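Local coordinates for glutamine amidotransferase domain-containing protein (Streptococcus mutans, PDB 3L7N) that probably acts as a glutamine amidotransferase of the GATase family, freeing ammonia from glutamine for transfer to an acceptor that has not been established, at residues 5-10 / 28-33; 46-51 / 84-89; 110-115 / 204-209. One frame throughout, in Å; residues are numbered along the deposited sequence.

Contact 1: 5-10 / 28-33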
loop_
_atom_site.group_PDB
_atom_site.type_symbol
_atom_site.label_atom_id
_atom_site.label_comp_id
_atom_site.label_asym_id
_atom_site.label_seq_id
_atom_site.Cartn_x
_atom_site.Cartn_y
_atom_site.Cartn_z
ATOM N N PHE A 5 1.052 -12.164 3.893
ATOM C CA PHE A 5 0.349 -11.199 3.015
ATOM C C PHE A 5 -1.135 -11.338 3.091
ATOM O O PHE A 5 -1.679 -12.476 3.081
ATOM C CB PHE A 5 0.714 -11.438 1.589
ATOM C CG PHE A 5 2.081 -10.962 1.214
ATOM C CD1 PHE A 5 2.269 -9.677 0.658
ATOM C CD2 PHE A 5 3.180 -11.774 1.387
ATOM C CE1 PHE A 5 3.537 -9.213 0.342
ATOM C CE2 PHE A 5 4.464 -11.300 1.076
ATOM C CZ PHE A 5 4.625 -10.009 0.524
ATOM N N ILE A 6 -1.834 -10.214 3.081
ATOM C CA ILE A 6 -3.284 -10.237 2.935
ATOM C C ILE A 6 -3.630 -9.642 1.579
ATOM O O ILE A 6 -3.197 -8.537 1.261
ATOM C CB ILE A 6 -4.002 -9.387 4.068
ATOM C CG1 ILE A 6 -3.536 -9.790 5.437
ATOM C CG2 ILE A 6 -5.493 -9.462 3.934
ATOM C CD1 ILE A 6 -4.054 -11.019 5.854
ATOM N N LEU A 7 -4.322 -10.386 0.734
ATOM C CA LEU A 7 -4.528 -9.943 -0.638
ATOM C C LEU A 7 -6.024 -9.880 -0.947
ATOM O O LEU A 7 -6.781 -10.689 -0.453
ATOM C CB LEU A 7 -3.822 -10.858 -1.583
ATOM C CG LEU A 7 -2.332 -11.139 -1.408
ATOM C CD1 LEU A 7 -1.932 -12.036 -2.483
ATOM C CD2 LEU A 7 -1.521 -9.911 -1.448
ATOM N N HIS A 8 -6.449 -8.865 -1.679
ATOM C CA HIS A 8 -7.856 -8.530 -1.734
ATOM C C HIS A 8 -8.376 -8.605 -3.167
ATOM O O HIS A 8 -9.552 -8.365 -3.413
ATOM C CB HIS A 8 -8.110 -7.083 -1.224
ATOM C CG HIS A 8 -7.613 -6.809 0.166
ATOM N ND1 HIS A 8 -6.507 -6.009 0.408
ATOM C CD2 HIS A 8 -8.184 -7.033 1.378
ATOM C CE1 HIS A 8 -6.353 -5.862 1.715
ATOM N NE2 HIS A 8 -7.355 -6.472 2.328
ATOM N N GLU A 9 -7.467 -8.770 -4.117
ATOM C CA GLU A 9 -7.821 -9.110 -5.498
ATOM C C GLU A 9 -6.599 -9.466 -6.358
ATOM O O GLU A 9 -5.397 -9.206 -5.941
ATOM C CB GLU A 9 -8.678 -8.052 -6.143
ATOM C CG GLU A 9 -10.149 -8.427 -6.187
ATOM C CD GLU A 9 -10.456 -9.489 -7.255
ATOM O OE1 GLU A 9 -9.618 -10.444 -7.465
ATOM O OE2 GLU A 9 -11.482 -9.341 -7.942
ATOM N N THR A 10 -6.878 -10.199 -7.473
ATOM C CA THR A 10 -5.829 -10.764 -8.414
ATOM C C THR A 10 -5.015 -9.624 -8.987
ATOM O O THR A 10 -3.794 -9.714 -9.061
ATOM C CB THR A 10 -6.497 -11.600 -9.591
ATOM O OG1 THR A 10 -7.503 -10.835 -10.193
ATOM C CG2 THR A 10 -7.187 -12.902 -9.055
ATOM N N VAL A 28 7.264 -16.888 3.173
ATOM C CA VAL A 28 6.027 -16.167 2.792
ATOM C C VAL A 28 4.722 -17.014 3.001
ATOM O O VAL A 28 4.665 -18.147 2.600
ATOM C CB VAL A 28 6.105 -15.786 1.364
ATOM C CG1 VAL A 28 4.841 -15.360 0.890
ATOM C CG2 VAL A 28 7.112 -14.736 1.170
ATOM N N SER A 29 3.692 -16.438 3.592
ATOM C CA SER A 29 2.331 -17.058 3.503
ATOM C C SER A 29 1.357 -16.023 3.038
ATOM O O SER A 29 1.672 -14.867 3.059
ATOM C CB SER A 29 1.893 -17.651 4.848
ATOM O OG SER A 29 2.311 -16.833 5.921
ATOM N N MET A 30 0.179 -16.418 2.601
ATOM C CA MET A 30 -0.760 -15.442 2.092
ATOM C C MET A 30 -2.195 -15.758 2.460
ATOM O O MET A 30 -2.515 -16.881 2.742
ATOM C CB MET A 30 -0.680 -15.405 0.631
ATOM C CG MET A 30 0.489 -14.797 0.106
ATOM S SD MET A 30 0.791 -15.517 -1.484
ATOM C CE MET A 30 1.430 -14.162 -2.352
ATOM N N THR A 31 -3.081 -14.777 2.370
ATOM C CA THR A 31 -4.469 -15.036 2.540
ATOM C C THR A 31 -5.105 -14.393 1.404
ATOM O O THR A 31 -5.012 -13.186 1.238
ATOM C CB THR A 31 -5.019 -14.394 3.874
ATOM O OG1 THR A 31 -4.414 -15.035 5.005
ATOM C CG2 THR A 31 -6.511 -14.553 3.968
ATOM N N LYS A 32 -5.746 -15.140 0.566
ATOM C CA LYS A 32 -6.359 -14.488 -0.543
ATOM C C LYS A 32 -7.862 -14.290 -0.266
ATOM O O LYS A 32 -8.668 -15.186 -0.546
ATOM C CB LYS A 32 -6.102 -15.267 -1.796
ATOM C CG LYS A 32 -4.705 -15.271 -2.182
ATOM C CD LYS A 32 -4.380 -16.369 -3.185
ATOM C CE LYS A 32 -2.881 -16.493 -3.404
ATOM N NZ LYS A 32 -2.541 -17.613 -4.252
ATOM N N VAL A 33 -8.238 -13.159 0.370
ATOM C CA VAL A 33 -9.610 -13.026 0.841
ATOM C C VAL A 33 -10.650 -13.130 -0.257
ATOM O O VAL A 33 -11.706 -13.683 -0.048
ATOM C CB VAL A 33 -9.823 -11.824 1.669
ATOM C CG1 VAL A 33 -8.853 -11.815 2.771
ATOM C CG2 VAL A 33 -9.722 -10.555 0.840
#
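Phe5 meets residues 28-31 with both its backbone and its ring. Its N gives a nearly straight bond (173° at the hydrogen) to Ser29 O at 2.9 Å, while its O receives Thr31 N at 2.8 Å, so the two bonds bracket Met30. With CG anti to the carbonyl carbon (chi1 -75°), the ring reaches Val28 at a slant: Phe5 CD2 stands 4.0 Å from Val28 CG1, and Ser29 O sits at the ring edge. Nearer the backbone, Phe5 CB packs against Met30 CG at 3.7 Å. From helix 15-23, Tyr17 touches Phe5, and Leu18 touches Val28 and Met30.

Ile6 points to the other face of the sheet and pairs there with Thr31. The two side chains lie side by side and point the same way, and the turn at chi2 (-74°) brings Ile6 CD1 to 4.0 Å from Thr31 CB. On this face Leu76 of helix 70-82 touches Ile6. Strands 2-7 and 27-32 run parallel and are joined through helix 15-23, a beta-alpha-beta unit in which 27-32 is the outermost strand at this end of the sheet.

Leu7 returns to the face of Phe5 and Met30. Its N reaches Thr31 O at 2.9 Å, and its O accepts the N of Val33, just past strand 27-32. The bend of Met30 at its last torsion carries Met30 CE across to Leu7 CD1, 4.0 Å away.

At His8 the strand is over. The imidazole runs beside Val33, His8 CD2 lying 3.9 Å from Val33 CG2, and both ring nitrogens are engaged: NE2 with Glu73 OE1 and ND1 with Gly53 O. These bonds fix the rotation of a ring that lies near the probable nucleophile elbow.

Contact 2: 46-51 / 84-89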
loop_
_atom_site.group_PDB
_atom_site.type_symbol
_atom_site.label_atom_id
_atom_site.label_comp_id
_atom_site.label_asym_id
_atom_site.label_seq_id
_atom_site.Cartn_x
_atom_site.Cartn_y
_atom_site.Cartn_z
ATOM N N PHE A 46 3.287 -15.323 12.275
ATOM C CA PHE A 46 4.060 -14.439 11.468
ATOM C C PHE A 46 4.842 -13.355 12.277
ATOM O O PHE A 46 4.611 -13.159 13.465
ATOM C CB PHE A 46 3.189 -13.821 10.334
ATOM C CG PHE A 46 2.053 -12.971 10.832
ATOM C CD1 PHE A 46 2.298 -11.652 11.309
ATOM C CD2 PHE A 46 0.756 -13.447 10.820
ATOM C CE1 PHE A 46 1.297 -10.870 11.776
ATOM C CE2 PHE A 46 -0.306 -12.654 11.298
ATOM C CZ PHE A 46 -0.026 -11.359 11.790
ATOM N N ASP A 47 5.821 -12.743 11.605
ATOM C CA ASP A 47 6.683 -11.741 12.169
ATOM C C ASP A 47 6.341 -10.396 11.536
ATOM O O ASP A 47 6.573 -9.358 12.129
ATOM C CB ASP A 47 8.135 -12.063 11.835
ATOM C CG ASP A 47 8.631 -13.349 12.504
ATOM O OD1 ASP A 47 8.525 -13.476 13.774
ATOM O OD2 ASP A 47 9.218 -14.206 11.780
ATOM N N MET A 48 5.889 -10.419 10.286
ATOM C CA MET A 48 5.557 -9.214 9.607
ATOM C C MET A 48 4.295 -9.434 8.771
ATOM O O MET A 48 4.087 -10.513 8.260
ATOM C CB MET A 48 6.717 -8.804 8.724
ATOM C CG MET A 48 6.427 -7.739 7.718
ATOM S SD MET A 48 7.921 -7.327 6.765
ATOM C CE MET A 48 7.384 -5.909 5.817
ATOM N N LEU A 49 3.456 -8.397 8.647
ATOM C CA LEU A 49 2.149 -8.503 8.024
ATOM C C LEU A 49 2.122 -7.402 6.960
ATOM O O LEU A 49 2.378 -6.243 7.266
ATOM C CB LEU A 49 1.068 -8.224 9.069
ATOM C CG LEU A 49 -0.372 -8.225 8.639
ATOM C CD1 LEU A 49 -0.789 -9.590 8.077
ATOM C CD2 LEU A 49 -1.275 -7.826 9.813
ATOM N N ILE A 50 1.865 -7.753 5.728
ATOM C CA ILE A 50 1.838 -6.803 4.678
ATOM C C ILE A 50 0.488 -6.929 4.095
ATOM O O ILE A 50 0.104 -8.027 3.718
ATOM C CB ILE A 50 2.866 -7.196 3.600
ATOM C CG1 ILE A 50 4.237 -7.192 4.195
ATOM C CG2 ILE A 50 2.768 -6.323 2.406
ATOM C CD1 ILE A 50 5.307 -7.529 3.229
ATOM N N LEU A 51 -0.294 -5.843 4.086
ATOM C CA LEU A 51 -1.657 -5.896 3.543
ATOM C C LEU A 51 -1.656 -5.063 2.285
ATOM O O LEU A 51 -1.338 -3.898 2.346
ATOM C CB LEU A 51 -2.690 -5.278 4.546
ATOM C CG LEU A 51 -2.868 -5.838 5.972
ATOM C CD1 LEU A 51 -2.139 -5.030 6.905
ATOM C CD2 LEU A 51 -4.348 -5.919 6.424
ATOM N N GLU A 84 3.648 -5.694 18.679
ATOM C CA GLU A 84 4.835 -5.146 18.090
ATOM C C GLU A 84 5.309 -5.911 16.833
ATOM O O GLU A 84 6.478 -5.856 16.472
ATOM C CB GLU A 84 5.950 -5.095 19.091
ATOM C CG GLU A 84 5.963 -3.841 19.968
ATOM C CD GLU A 84 6.836 -4.047 21.233
ATOM O OE1 GLU A 84 8.016 -3.587 21.232
ATOM O OE2 GLU A 84 6.370 -4.756 22.180
ATOM N N LYS A 85 4.382 -6.561 16.140
ATOM C CA LYS A 85 4.677 -7.098 14.757
ATOM C C LYS A 85 5.046 -5.964 13.800
ATOM O O LYS A 85 4.431 -4.969 13.815
ATOM C CB LYS A 85 3.432 -7.826 14.208
ATOM C CG LYS A 85 2.978 -8.932 15.045
ATOM C CD LYS A 85 3.987 -10.007 15.076
ATOM C CE LYS A 85 3.500 -11.158 15.939
ATOM N NZ LYS A 85 4.646 -11.950 16.373
ATOM N N ILE A 86 5.981 -6.197 12.899
ATOM C CA ILE A 86 6.195 -5.280 11.735
ATOM C C ILE A 86 4.973 -5.312 10.869
ATOM O O ILE A 86 4.522 -6.377 10.548
ATOM C CB ILE A 86 7.350 -5.753 10.913
ATOM C CG1 ILE A 86 8.541 -6.060 11.832
ATOM C CG2 ILE A 86 7.645 -4.790 9.765
ATOM C CD1 ILE A 86 9.850 -6.148 11.162
ATOM N N ILE A 87 4.385 -4.139 10.527
ATOM C CA ILE A 87 3.199 -4.119 9.630
ATOM C C ILE A 87 3.471 -3.167 8.521
ATOM O O ILE A 87 4.095 -2.199 8.748
ATOM C CB ILE A 87 1.983 -3.650 10.351
ATOM C CG1 ILE A 87 1.830 -4.446 11.645
ATOM C CG2 ILE A 87 0.738 -3.797 9.456
ATOM C CD1 ILE A 87 0.648 -4.034 12.474
ATOM N N VAL A 88 3.056 -3.487 7.284
ATOM C CA VAL A 88 3.054 -2.490 6.174
ATOM C C VAL A 88 1.696 -2.595 5.433
ATOM O O VAL A 88 1.241 -3.713 5.183
ATOM C CB VAL A 88 4.165 -2.761 5.183
ATOM C CG1 VAL A 88 3.978 -1.873 3.843
ATOM C CG2 VAL A 88 5.521 -2.582 5.837
ATOM N N GLY A 89 1.029 -1.434 5.128
ATOM C CA GLY A 89 -0.313 -1.426 4.460
ATOM C C GLY A 89 -0.213 -0.587 3.235
ATOM O O GLY A 89 0.349 0.460 3.294
HETATM O O HOH W 1 7.115 -11.717 15.646
#
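Lys85 reaches across to Phe46 by a bend at its second torsion (chi2 -65°), after which the chain runs out extended; Lys85 NZ thereby arrives 3.1 Å from Phe46 O, nearly in line with that carbonyl (C=O...N 163°). Met48 uses the contrary shape. Its CG is anti to the backbone N (chi1 167°) and everything beyond is stretched, which lays the side chain slantwise over two residues of the facing strand: Met48 CG is 3.8 Å from Ile86 CG2, and Met48 CE is 3.8 Å from Val88 CG2. Leu229 of helix 219-233 touches Met48, and Leu232 touches Ile86 and Val88, so that helix packs on this face.

The Lys85 amine has a further partner in a water, which accepts from Lys85 NZ at 2.6 Å and donates to Asp47 OD1. The carboxylate of Asp47 thus meets Lys85 only through this bridge, its direct charged partner being Arg2. On the way to its tip Lys85 passes the Phe46 ring, and one face of that ring carries Leu49 CD1.

Between the strands the backbones alternate as donors and acceptors. Leu49 N binds Ile86 O at 3.0 Å, Leu49 O receives Val88 N at 2.8 Å, and Leu51 N donates to Val88 O at 2.8 Å; the bond from Ile86 N to Asp47 O at the N-terminal end of the pair is weak. On the face opposite Met48, Leu51 and Ile87 lie side by side, Leu51 CD1 being 4.0 Å from Ile87 CG2, with Ile77 and Ala80 of helix 70-82 packed against them. Strands 48-51 and 86-90 with this helix form a parallel beta-alpha-beta unit, and Gly89 opens the GxCxG sequence that fits the nucleophile elbow of the GATase family.

Contact 3: 110-115 / 204-209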
loop_
_atom_site.group_PDB
_atom_site.type_symbol
_atom_site.label_atom_id
_atom_site.label_comp_id
_atom_site.label_asym_id
_atom_site.label_seq_id
_atom_site.Cartn_x
_atom_site.Cartn_y
_atom_site.Cartn_z
ATOM N N LYS A 110 -6.936 15.152 -4.953
ATOM C CA LYS A 110 -6.949 14.683 -6.336
ATOM C C LYS A 110 -6.747 13.115 -6.451
ATOM O O LYS A 110 -5.877 12.504 -5.741
ATOM C CB LYS A 110 -5.910 15.461 -7.161
ATOM C CG LYS A 110 -6.434 16.862 -7.670
ATOM C CD LYS A 110 -7.977 16.773 -8.197
ATOM C CE LYS A 110 -8.379 17.974 -9.194
ATOM N NZ LYS A 110 -8.512 17.499 -10.673
ATOM N N LYS A 111 -7.545 12.476 -7.296
ATOM C CA LYS A 111 -7.286 11.072 -7.640
ATOM C C LYS A 111 -6.072 10.904 -8.531
ATOM O O LYS A 111 -5.750 11.771 -9.315
ATOM C CB LYS A 111 -8.518 10.411 -8.215
ATOM C CG LYS A 111 -8.504 10.140 -9.667
ATOM C CD LYS A 111 -9.950 9.795 -10.084
ATOM C CE LYS A 111 -10.031 8.419 -10.690
ATOM N NZ LYS A 111 -11.393 7.768 -10.462
ATOM N N GLU A 112 -5.337 9.828 -8.329
ATOM C CA GLU A 112 -4.018 9.688 -8.949
ATOM C C GLU A 112 -3.801 8.258 -9.483
ATOM O O GLU A 112 -3.947 7.269 -8.752
ATOM C CB GLU A 112 -2.913 10.054 -7.973
ATOM C CG GLU A 112 -2.927 11.466 -7.480
ATOM C CD GLU A 112 -1.880 11.698 -6.346
ATOM O OE1 GLU A 112 -1.032 12.662 -6.448
ATOM O OE2 GLU A 112 -1.842 10.870 -5.404
ATOM N N ILE A 113 -3.439 8.169 -10.751
ATOM C CA ILE A 113 -3.320 6.902 -11.456
ATOM C C ILE A 113 -2.167 7.043 -12.427
ATOM O O ILE A 113 -2.314 7.641 -13.451
ATOM C CB ILE A 113 -4.603 6.612 -12.275
ATOM C CG1 ILE A 113 -5.812 6.405 -11.356
ATOM C CG2 ILE A 113 -4.382 5.475 -13.179
ATOM C CD1 ILE A 113 -7.012 5.841 -12.051
ATOM N N GLY A 114 -1.009 6.581 -12.055
ATOM C CA GLY A 114 0.102 6.714 -12.901
ATOM C C GLY A 114 1.306 6.902 -12.107
ATOM O O GLY A 114 1.289 6.685 -10.943
ATOM N N ASN A 115 2.385 7.323 -12.736
ATOM C CA ASN A 115 3.629 7.487 -12.014
ATOM C C ASN A 115 3.967 8.949 -11.757
ATOM O O ASN A 115 4.253 9.687 -12.679
ATOM C CB ASN A 115 4.778 6.755 -12.720
ATOM C CG ASN A 115 4.494 5.297 -12.916
ATOM O OD1 ASN A 115 4.343 4.847 -14.024
ATOM N ND2 ASN A 115 4.365 4.559 -11.816
ATOM N N GLU A 204 -8.883 14.482 -16.455
ATOM C CA GLU A 204 -8.285 14.550 -15.123
ATOM C C GLU A 204 -6.772 14.905 -15.102
ATOM O O GLU A 204 -6.015 14.577 -16.041
ATOM C CB GLU A 204 -8.575 13.270 -14.333
ATOM C CG GLU A 204 -8.604 13.484 -12.827
ATOM C CD GLU A 204 -9.987 13.512 -12.270
ATOM O OE1 GLU A 204 -10.871 12.805 -12.826
ATOM O OE2 GLU A 204 -10.197 14.210 -11.250
ATOM N N THR A 205 -6.358 15.562 -14.016
ATOM C CA THR A 205 -5.022 16.148 -13.890
ATOM C C THR A 205 -3.991 15.073 -13.781
ATOM O O THR A 205 -2.860 15.200 -14.311
ATOM C CB THR A 205 -4.923 16.982 -12.596
ATOM O OG1 THR A 205 -6.221 17.507 -12.251
ATOM C CG2 THR A 205 -3.861 18.122 -12.732
ATOM N N TYR A 206 -4.336 14.032 -13.011
ATOM C CA TYR A 206 -3.355 13.108 -12.467
ATOM C C TYR A 206 -3.640 11.679 -12.843
ATOM O O TYR A 206 -3.267 10.771 -12.136
ATOM C CB TYR A 206 -3.288 13.254 -10.986
ATOM C CG TYR A 206 -2.609 14.507 -10.578
ATOM C CD1 TYR A 206 -1.326 14.820 -11.077
ATOM C CD2 TYR A 206 -3.244 15.439 -9.715
ATOM C CE1 TYR A 206 -0.674 16.015 -10.725
ATOM C CE2 TYR A 206 -2.604 16.636 -9.354
ATOM C CZ TYR A 206 -1.300 16.915 -9.869
ATOM O OH TYR A 206 -0.630 18.076 -9.525
ATOM N N VAL A 207 -4.263 11.497 -13.996
ATOM C CA VAL A 207 -4.456 10.204 -14.581
ATOM C C VAL A 207 -3.640 10.110 -15.891
ATOM O O VAL A 207 -3.807 10.945 -16.817
ATOM C CB VAL A 207 -5.925 9.982 -14.896
ATOM C CG1 VAL A 207 -6.116 8.695 -15.605
ATOM C CG2 VAL A 207 -6.765 10.043 -13.625
ATOM N N GLN A 208 -2.746 9.132 -15.965
ATOM C CA GLN A 208 -1.944 8.935 -17.174
ATOM C C GLN A 208 -2.641 7.989 -18.192
ATOM O O GLN A 208 -3.775 7.563 -17.977
ATOM C CB GLN A 208 -0.552 8.451 -16.828
ATOM C CG GLN A 208 0.281 9.479 -16.166
ATOM C CD GLN A 208 1.579 8.961 -15.783
ATOM O OE1 GLN A 208 1.841 7.775 -15.889
ATOM N NE2 GLN A 208 2.427 9.817 -15.355
ATOM N N THR A 209 -1.988 7.769 -19.346
ATOM C CA THR A 209 -2.533 6.875 -20.403
ATOM C C THR A 209 -1.974 5.445 -20.221
ATOM O O THR A 209 -0.824 5.256 -19.680
ATOM C CB THR A 209 -2.162 7.386 -21.834
ATOM O OG1 THR A 209 -0.790 7.066 -22.121
ATOM C CG2 THR A 209 -2.333 8.863 -21.916
#
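Lys110 lies against Tyr206 and Thr205, beginning with Lys110 CB at the edge of the Tyr206 ring, 3.7 Å from Tyr206 CD2. Lys110 CG stays beside the same ring carbon, Tyr206 CD2, at 4.0 Å. Bends at chi2 and chi4 then turn the chain so that CE nears Thr205 OG1 and Lys110 NZ gives Thr205 OG1 a hydrogen bond of 2.8 Å. Glu204 OE2 lies 3.7 Å from Lys110 NZ, a long salt bridge. Thr205 CG2 covers the centre of one face of the Tyr206 ring.

Further along, the backbones are tied at Ile113, whose N donates to Tyr206 O at 3.0 Å and whose O accepts Gln208 N, also at 3.0 Å; Ile113 CB packs near Val207 CG1. The Gln208 amide, carried on an extended chain, straddles the backbone of Asn115 with two weak bonds, OE1 taking its N and NE2 approaching its O.

Residues 204-209, the loop between helices 197-203 and 210-214, are thus anchored to residues 110-115 by two firm backbone bonds; at Lys110 the salt bridge to Glu204, long and near solvent, is probably weaker than the bond to Thr205.

How the contacts relate
Contacts 1 and 2 are both buried and belong to one block of the sheet: strands 2-7 and 48-51 are neighbours, so Ile6 N probably bonds to Ile50 O, and the Phe5 ring packs against Ile50. Each is a parallel strand pair within a beta-alpha-beta unit, held by regular backbone bonds, and the side chains meeting across them are mostly apolar. Contact 3 lies on the other side of the chain's centre from contact 2, their centres about 29 Å apart. Though strand 106-113 belongs to the same sheet, its partner there is a loop; the contact is only partly buried, and lysine, glutamate, threonine and glutamine side chains do much of the joining.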